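Local structure of LEOA (Escherichia coli, 4AUR) at residues Glu2-Phe7 with Asp102-Val107; Ser341-Leu346 with Ala501-Ile506. The protein is a bacterial dynamin-like protein that probably binds and hydrolyses GTP through a P-loop GTPase domain carried on a long helical stalk. All blocks are in the same frame, centred on the assembly; numbering follows the deposited sequence.

Interaction 1 of 2, residues Glu2-Phe7 with Asp102-Val107; sequences EQFKQF and DQCEIV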
ATOM      1  N   GLU A   2     -14.918  12.598 -37.843  1.00 61.38           N
ATOM      2  CA  GLU A   2     -14.613  13.919 -38.388  1.00 61.47           C
ATOM      3  C   GLU A   2     -14.501  14.925 -37.241  1.00 57.67           C
ATOM      4  O   GLU A   2     -14.579  14.544 -36.080  1.00 53.45           O
ATOM      5  CB  GLU A   2     -15.637  14.319 -39.468  1.00 63.52           C
ATOM      6  CG  GLU A   2     -17.092  14.369 -39.023  1.00 67.47           C
ATOM      7  CD  GLU A   2     -17.535  15.762 -38.627  1.00 70.49           C
ATOM      8  OE1 GLU A   2     -17.365  16.701 -39.434  1.00 82.20           O
ATOM      9  OE2 GLU A   2     -18.066  15.921 -37.512  1.00 69.64           O
ATOM     10  N   GLN A   3     -14.296  16.199 -37.560  1.00 55.12           N
ATOM     11  CA  GLN A   3     -13.735  17.153 -36.579  1.00 50.44           C
ATOM     12  C   GLN A   3     -14.693  17.597 -35.485  1.00 46.41           C
ATOM     13  O   GLN A   3     -14.276  17.763 -34.358  1.00 44.23           O
ATOM     14  CB  GLN A   3     -13.127  18.394 -37.269  1.00 51.29           C
ATOM     15  CG  GLN A   3     -14.075  19.203 -38.150  1.00 49.85           C
ATOM     16  CD  GLN A   3     -13.989  18.834 -39.612  1.00 48.25           C
ATOM     17  OE1 GLN A   3     -14.071  17.668 -39.978  1.00 53.50           O
ATOM     18  NE2 GLN A   3     -13.815  19.826 -40.452  1.00 49.80           N
ATOM     19  N   PHE A   4     -15.966  17.781 -35.812  1.00 45.27           N
ATOM     20  CA  PHE A   4     -16.933  18.283 -34.845  1.00 43.46           C
ATOM     21  C   PHE A   4     -17.463  17.181 -33.963  1.00 44.65           C
ATOM     22  O   PHE A   4     -17.865  17.446 -32.843  1.00 52.45           O
ATOM     23  CB  PHE A   4     -18.092  18.988 -35.547  1.00 43.08           C
ATOM     24  CG  PHE A   4     -17.663  20.144 -36.387  1.00 38.76           C
ATOM     25  CD1 PHE A   4     -17.548  21.399 -35.838  1.00 37.73           C
ATOM     26  CD2 PHE A   4     -17.345  19.961 -37.716  1.00 40.36           C
ATOM     27  CE1 PHE A   4     -17.130  22.463 -36.600  1.00 39.96           C
ATOM     28  CE2 PHE A   4     -16.928  21.022 -38.498  1.00 40.65           C
ATOM     29  CZ  PHE A   4     -16.821  22.280 -37.935  1.00 40.22           C
ATOM     30  N   LYS A   5     -17.473  15.950 -34.462  1.00 45.39           N
ATOM     31  CA  LYS A   5     -17.881  14.807 -33.646  1.00 46.69           C
ATOM     32  C   LYS A   5     -16.773  14.447 -32.656  1.00 42.78           C
ATOM     33  O   LYS A   5     -17.055  13.968 -31.563  1.00 42.11           O
ATOM     34  CB  LYS A   5     -18.219  13.592 -34.519  1.00 51.53           C
ATOM     35  CG  LYS A   5     -18.927  12.456 -33.780  1.00 58.24           C
ATOM     36  CD  LYS A   5     -18.869  11.149 -34.570  1.00 64.36           C
ATOM     37  CE  LYS A   5     -19.024   9.921 -33.676  1.00 70.08           C
ATOM     38  NZ  LYS A   5     -18.806   8.631 -34.405  1.00 73.99           N
ATOM     39  N   GLN A   6     -15.519  14.663 -33.055  1.00 37.26           N
ATOM     40  CA  GLN A   6     -14.375  14.352 -32.221  1.00 32.74           C
ATOM     41  C   GLN A   6     -14.331  15.347 -31.111  1.00 31.33           C
ATOM     42  O   GLN A   6     -14.038  15.007 -29.984  1.00 29.40           O
ATOM     43  CB  GLN A   6     -13.085  14.441 -33.011  1.00 33.05           C
ATOM     44  CG  GLN A   6     -11.857  13.997 -32.242  1.00 34.74           C
ATOM     45  CD  GLN A   6     -11.789  12.491 -32.035  1.00 37.70           C
ATOM     46  OE1 GLN A   6     -11.927  12.007 -30.911  1.00 39.10           O
ATOM     47  NE2 GLN A   6     -11.573  11.744 -33.117  1.00 38.58           N
ATOM     48  N   PHE A   7     -14.635  16.593 -31.432  1.00 29.55           N
ATOM     49  CA  PHE A   7     -14.604  17.615 -30.439  1.00 28.42           C
ATOM     50  C   PHE A   7     -15.709  17.301 -29.469  1.00 29.69           C
ATOM     51  O   PHE A   7     -15.462  17.026 -28.309  1.00 31.20           O
ATOM     52  CB  PHE A   7     -14.793  18.990 -31.060  1.00 27.71           C
ATOM     53  CG  PHE A   7     -14.951  20.082 -30.058  1.00 26.25           C
ATOM     54  CD1 PHE A   7     -13.850  20.708 -29.539  1.00 25.60           C
ATOM     55  CD2 PHE A   7     -16.207  20.467 -29.627  1.00 26.32           C
ATOM     56  CE1 PHE A   7     -13.990  21.718 -28.608  1.00 26.78           C
ATOM     57  CE2 PHE A   7     -16.360  21.485 -28.701  1.00 27.37           C
ATOM     58  CZ  PHE A   7     -15.250  22.113 -28.186  1.00 26.73           C
ATOM     59  N   ASP A 102     -22.005  21.838 -36.566  1.00 45.24           N
ATOM     60  CA  ASP A 102     -21.948  22.468 -35.270  1.00 45.13           C
ATOM     61  C   ASP A 102     -21.318  23.827 -35.459  1.00 43.97           C
ATOM     62  O   ASP A 102     -20.907  24.168 -36.568  1.00 43.46           O
ATOM     63  CB  ASP A 102     -21.133  21.617 -34.294  1.00 47.34           C
ATOM     64  CG  ASP A 102     -21.709  21.624 -32.884  1.00 50.78           C
ATOM     65  OD1 ASP A 102     -22.298  22.659 -32.461  1.00 46.68           O
ATOM     66  OD2 ASP A 102     -21.576  20.570 -32.206  1.00 54.91           O
ATOM     67  N   GLN A 103     -21.265  24.609 -34.383  1.00 42.96           N
ATOM     68  CA  GLN A 103     -20.615  25.907 -34.412  1.00 43.42           C
ATOM     69  C   GLN A 103     -19.104  25.742 -34.300  1.00 40.24           C
ATOM     70  O   GLN A 103     -18.619  24.734 -33.795  1.00 37.30           O
ATOM     71  CB  GLN A 103     -21.106  26.762 -33.249  1.00 48.31           C
ATOM     72  CG  GLN A 103     -22.568  27.145 -33.339  1.00 52.84           C
ATOM     73  CD  GLN A 103     -23.170  27.509 -31.988  1.00 57.40           C
ATOM     74  OE1 GLN A 103     -22.906  26.849 -30.976  1.00 55.99           O
ATOM     75  NE2 GLN A 103     -24.006  28.556 -31.969  1.00 57.37           N
ATOM     76  N   CYS A 104     -18.356  26.723 -34.783  1.00 36.59           N
ATOM     77  CA  CYS A 104     -16.936  26.794 -34.472  1.00 36.62           C
ATOM     78  C   CYS A 104     -16.465  28.182 -34.704  1.00 34.05           C
ATOM     79  O   CYS A 104     -17.051  28.889 -35.473  1.00 40.34           O
ATOM     80  CB  CYS A 104     -16.088  25.814 -35.302  1.00 37.21           C
ATOM     81  SG  CYS A 104     -15.858  26.208 -37.062  0.92 41.20           S
ATOM     82  N   GLU A 105     -15.395  28.552 -34.027  1.00 32.39           N
ATOM     83  CA  GLU A 105     -14.812  29.867 -34.104  1.00 30.60           C
ATOM     84  C   GLU A 105     -13.521  29.782 -34.927  1.00 30.55           C
ATOM     85  O   GLU A 105     -12.778  28.799 -34.862  1.00 28.82           O
ATOM     86  CB  GLU A 105     -14.469  30.357 -32.696  1.00 31.45           C
ATOM     87  CG  GLU A 105     -15.627  30.446 -31.715  1.00 31.87           C
ATOM     88  CD  GLU A 105     -15.167  30.766 -30.297  1.00 33.74           C
ATOM     89  OE1 GLU A 105     -14.068  30.319 -29.904  1.00 36.42           O
ATOM     90  OE2 GLU A 105     -15.890  31.466 -29.554  1.00 35.35           O
ATOM     91  N   ILE A 106     -13.241  30.815 -35.702  1.00 31.18           N
ATOM     92  CA  ILE A 106     -12.024  30.842 -36.496  1.00 31.88           C
ATOM     93  C   ILE A 106     -11.363  32.122 -36.121  1.00 31.64           C
ATOM     94  O   ILE A 106     -11.894  33.175 -36.389  1.00 34.28           O
ATOM     95  CB  ILE A 106     -12.331  30.770 -38.004  1.00 33.16           C
ATOM     96  CG1 ILE A 106     -12.886  29.378 -38.323  1.00 33.84           C
ATOM     97  CG2 ILE A 106     -11.073  31.019 -38.823  1.00 33.28           C
ATOM     98  CD1 ILE A 106     -13.587  29.245 -39.647  1.00 35.38           C
ATOM     99  N   VAL A 107     -10.233  32.033 -35.438  1.00 32.79           N
ATOM    100  CA  VAL A 107      -9.558  33.232 -34.941  1.00 32.64           C
ATOM    101  C   VAL A 107      -8.358  33.490 -35.809  1.00 32.52           C
ATOM    102  O   VAL A 107      -7.781  32.554 -36.334  1.00 33.97           O
ATOM    103  CB  VAL A 107      -9.109  33.082 -33.479  1.00 30.78           C
ATOM    104  CG1 VAL A 107     -10.311  32.936 -32.585  1.00 31.69           C
ATOM    105  CG2 VAL A 107      -8.197  31.884 -33.287  1.00 32.52           C
TER
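F4, in the first turn of helix 3-30, lays the edge of its ring against D102, Q103 and C104 at strand 104-108, a strand of the mixed sheet in the dynamin GTPase fold. The evidence is in the ring atoms: CE1 of F4 lies 3.7 Å from CB of C104, an atom lying in the ring plane, and the backbone O of Q103 also stands at the edge, 3.9 Å from F4 CE1. With chi1 at -59°, CG of F4 stands beside its own backbone N and anti to the carbonyl carbon, a rotation that sends the ring across to the strand. D102 takes up the near end: its CB comes obliquely to F4 CD1 at 3.9 Å, and the two side chains head opposite ways as they pass, with ring and carboxylate planes 32° apart. That carboxylate folds back onto the backbone of the next residue, OD1 of D102 accepting from Q103 N at 2.9 Å. On the helix side E2 is the N-cap, its OE2 taking K5 N at 3.1 Å and, more weakly, F4 N; this holds the turn from which the F4 ring projects. L74 of helix 66-74 also touches F4, and L54 of the neighbouring strand touches C104. The thiol completes the contact as a sulfur-aromatic pair, SG of C104 lying 5.2 Å from the F4 ring centroid and 86° off the ring normal, squarely at the edge.

Interaction 2 of 2, residues Ser341-Leu346 with Ala501-Ile506; sequences SQLRPL and ASLAKI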
ATOM      1  N   SER A 341       7.175 -51.811  46.912  1.00 32.62           N
ATOM      2  CA  SER A 341       7.332 -53.249  46.698  1.00 34.18           C
ATOM      3  C   SER A 341       8.662 -53.780  47.261  1.00 34.51           C
ATOM      4  O   SER A 341       8.836 -54.982  47.463  1.00 34.81           O
ATOM      5  CB  SER A 341       7.245 -53.573  45.214  1.00 34.34           C
ATOM      6  OG  SER A 341       8.423 -53.112  44.587  1.00 36.86           O
ATOM      7  N   GLN A 342       9.602 -52.880  47.492  1.00 34.65           N
ATOM      8  CA  GLN A 342      10.825 -53.238  48.146  1.00 34.57           C
ATOM      9  C   GLN A 342      10.585 -53.393  49.619  1.00 34.91           C
ATOM     10  O   GLN A 342      11.259 -54.176  50.283  1.00 36.36           O
ATOM     11  CB  GLN A 342      11.874 -52.160  47.954  1.00 36.75           C
ATOM     12  CG  GLN A 342      12.616 -52.251  46.650  1.00 36.92           C
ATOM     13  CD  GLN A 342      13.792 -51.316  46.650  1.00 39.97           C
ATOM     14  OE1 GLN A 342      14.617 -51.330  47.566  1.00 39.82           O
ATOM     15  NE2 GLN A 342      13.874 -50.482  45.627  1.00 43.95           N
ATOM     16  N   LEU A 343       9.648 -52.620  50.139  1.00 36.41           N
ATOM     17  CA  LEU A 343       9.410 -52.603  51.569  1.00 37.84           C
ATOM     18  C   LEU A 343       8.679 -53.829  52.015  1.00 42.19           C
ATOM     19  O   LEU A 343       9.073 -54.448  52.991  1.00 47.46           O
ATOM     20  CB  LEU A 343       8.597 -51.383  51.983  1.00 36.35           C
ATOM     21  CG  LEU A 343       8.222 -51.295  53.467  1.00 37.28           C
ATOM     22  CD1 LEU A 343       9.411 -51.471  54.406  1.00 38.47           C
ATOM     23  CD2 LEU A 343       7.565 -49.959  53.749  1.00 38.94           C
ATOM     24  N   ARG A 344       7.609 -54.191  51.316  1.00 46.71           N
ATOM     25  CA  ARG A 344       6.678 -55.170  51.875  1.00 51.32           C
ATOM     26  C   ARG A 344       7.278 -56.559  52.164  1.00 50.72           C
ATOM     27  O   ARG A 344       6.794 -57.238  53.068  1.00 53.04           O
ATOM     28  CB  ARG A 344       5.375 -55.256  51.064  1.00 54.27           C
ATOM     29  CG  ARG A 344       5.442 -55.942  49.698  1.00 59.53           C
ATOM     30  CD  ARG A 344       4.037 -56.035  49.070  1.00 63.51           C
ATOM     31  NE  ARG A 344       3.334 -54.731  49.036  1.00 65.08           N
ATOM     32  CZ  ARG A 344       3.343 -53.859  48.016  1.00 59.93           C
ATOM     33  NH1 ARG A 344       4.004 -54.107  46.878  1.00 56.68           N
ATOM     34  NH2 ARG A 344       2.672 -52.717  48.139  1.00 57.97           N
ATOM     35  N   PRO A 345       8.343 -56.969  51.446  1.00 47.39           N
ATOM     36  CA  PRO A 345       8.901 -58.284  51.741  1.00 47.20           C
ATOM     37  C   PRO A 345      10.006 -58.319  52.801  1.00 42.19           C
ATOM     38  O   PRO A 345      10.513 -59.370  53.107  1.00 44.62           O
ATOM     39  CB  PRO A 345       9.460 -58.745  50.379  1.00 48.26           C
ATOM     40  CG  PRO A 345       9.277 -57.609  49.414  1.00 47.60           C
ATOM     41  CD  PRO A 345       8.937 -56.401  50.227  1.00 48.51           C
ATOM     42  N   LEU A 346      10.366 -57.191  53.373  1.00 40.42           N
ATOM     43  CA  LEU A 346      11.584 -57.121  54.173  1.00 40.89           C
ATOM     44  C   LEU A 346      11.442 -57.695  55.579  1.00 41.53           C
ATOM     45  O   LEU A 346      10.483 -57.383  56.261  1.00 40.40           O
ATOM     46  CB  LEU A 346      12.036 -55.661  54.291  1.00 39.64           C
ATOM     47  CG  LEU A 346      12.360 -54.868  53.027  1.00 38.55           C
ATOM     48  CD1 LEU A 346      12.942 -53.528  53.423  1.00 39.41           C
ATOM     49  CD2 LEU A 346      13.318 -55.600  52.100  1.00 39.44           C
ATOM     50  N   ALA A 501       4.604 -49.954  58.764  1.00 44.59           N
ATOM     51  CA  ALA A 501       3.592 -48.929  58.767  1.00 44.19           C
ATOM     52  C   ALA A 501       4.277 -47.567  58.845  1.00 43.78           C
ATOM     53  O   ALA A 501       3.868 -46.604  58.179  1.00 37.80           O
ATOM     54  CB  ALA A 501       2.665 -49.138  59.948  1.00 45.26           C
ATOM     55  N   SER A 502       5.345 -47.513  59.645  1.00 44.27           N
ATOM     56  CA  SER A 502       6.092 -46.269  59.882  1.00 43.53           C
ATOM     57  C   SER A 502       6.833 -45.767  58.651  1.00 41.06           C
ATOM     58  O   SER A 502       6.892 -44.562  58.388  1.00 43.19           O
ATOM     59  CB  SER A 502       7.079 -46.450  61.026  1.00 41.85           C
ATOM     60  OG  SER A 502       7.651 -45.222  61.413  1.00 43.47           O
ATOM     61  N   LEU A 503       7.387 -46.684  57.885  1.00 37.84           N
ATOM     62  CA  LEU A 503       8.180 -46.270  56.751  1.00 38.62           C
ATOM     63  C   LEU A 503       7.307 -45.895  55.591  1.00 35.82           C
ATOM     64  O   LEU A 503       7.596 -44.947  54.897  1.00 38.86           O
ATOM     65  CB  LEU A 503       9.172 -47.358  56.353  1.00 40.13           C
ATOM     66  CG  LEU A 503      10.275 -47.617  57.387  1.00 37.61           C
ATOM     67  CD1 LEU A 503      11.166 -48.749  56.898  1.00 37.17           C
ATOM     68  CD2 LEU A 503      11.083 -46.362  57.674  1.00 36.69           C
ATOM     69  N   ALA A 504       6.238 -46.639  55.376  1.00 35.03           N
ATOM     70  CA  ALA A 504       5.243 -46.267  54.377  1.00 34.26           C
ATOM     71  C   ALA A 504       4.759 -44.831  54.546  1.00 34.62           C
ATOM     72  O   ALA A 504       4.704 -44.095  53.601  1.00 32.57           O
ATOM     73  CB  ALA A 504       4.070 -47.217  54.441  1.00 33.79           C
ATOM     74  N   LYS A 505       4.425 -44.434  55.762  1.00 39.05           N
ATOM     75  CA  LYS A 505       3.870 -43.110  55.979  1.00 41.88           C
ATOM     76  C   LYS A 505       4.942 -42.129  55.548  1.00 41.07           C
ATOM     77  O   LYS A 505       4.663 -41.144  54.883  1.00 41.35           O
ATOM     78  CB  LYS A 505       3.479 -42.892  57.458  1.00 48.19           C
ATOM     79  CG  LYS A 505       2.077 -42.316  57.687  1.00 54.39           C
ATOM     80  CD  LYS A 505       0.995 -43.416  57.695  1.00 58.88           C
ATOM     81  CE  LYS A 505      -0.420 -42.928  57.317  1.00 58.79           C
ATOM     82  NZ  LYS A 505      -1.172 -42.268  58.427  1.00 54.95           N
ATOM     83  N   ILE A 506       6.184 -42.427  55.906  1.00 40.50           N
ATOM     84  CA  ILE A 506       7.322 -41.605  55.485  1.00 40.05           C
ATOM     85  C   ILE A 506       7.511 -41.575  53.954  1.00 38.05           C
ATOM     86  O   ILE A 506       7.775 -40.535  53.374  1.00 36.43           O
ATOM     87  CB  ILE A 506       8.613 -42.093  56.164  1.00 39.96           C
ATOM     88  CG1 ILE A 506       8.542 -41.756  57.667  1.00 42.89           C
ATOM     89  CG2 ILE A 506       9.835 -41.463  55.505  1.00 40.49           C
ATOM     90  CD1 ILE A 506       9.657 -42.304  58.541  1.00 42.31           C
TER
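Apolar packing carries this contact, and one side chain, L343 of helix 275-343, supplies one whole side of it. Its two methyls divide the work. CD2 of L343 rests on helix 489-518, 3.9 Å from the backbone N of A504 and 4.0 Å from CB of L503, with CB of A504 a looser 4.5 Å from the same methyl. The other branch meets methyl to methyl, CD1 of L343 lying 4.1 Å from CD1 of L503. With CG anti to the backbone N (chi1 177°), L343 presents both methyls to L503, and the two side chains meet at a slant; F354 of helix 351-359 also touches L503.

Hydrogen bonds act within each segment and around the pair. A type I turn from L343 to L346, marked by L346 N to L343 O at 3.1 Å, bends the chain directly after L343, whereas K505 N to A501 O at 3.3 Å keeps the other segment helical. A link between the same two parts of the fold comes from K500, whose NZ bonds to O of R344 and weakly to O of L346. Leucine-to-leucine and leucine-to-alanine packing of this sort is typical of helical bundles, here in the dynamin-like helical domain.

Overall arrangement
From the N terminus, the chain leaves residues 2-7 and returns to them 95 residues on, at 102-107, where interaction 1 closes a loop of mixed helix and strand that includes part of the GTPase sheet. It thus ties the N-terminal helix to the mixed sheet. The chain then completes that sheet and runs out along helix 275-343; interaction 2 closes a second loop, with 154 residues between its segments, rich in helix and without strands, by joining helix 275-343, at residues 341-346, to helix 489-518. The loops follow in series, neither nested nor crossed. The centres of interactions 1 and 2 are about 117 Å apart, on opposite sides of the chain's centre, evidence of a markedly elongated molecule. The nearest atoms of interactions 1 and 2 are about 101 Å apart.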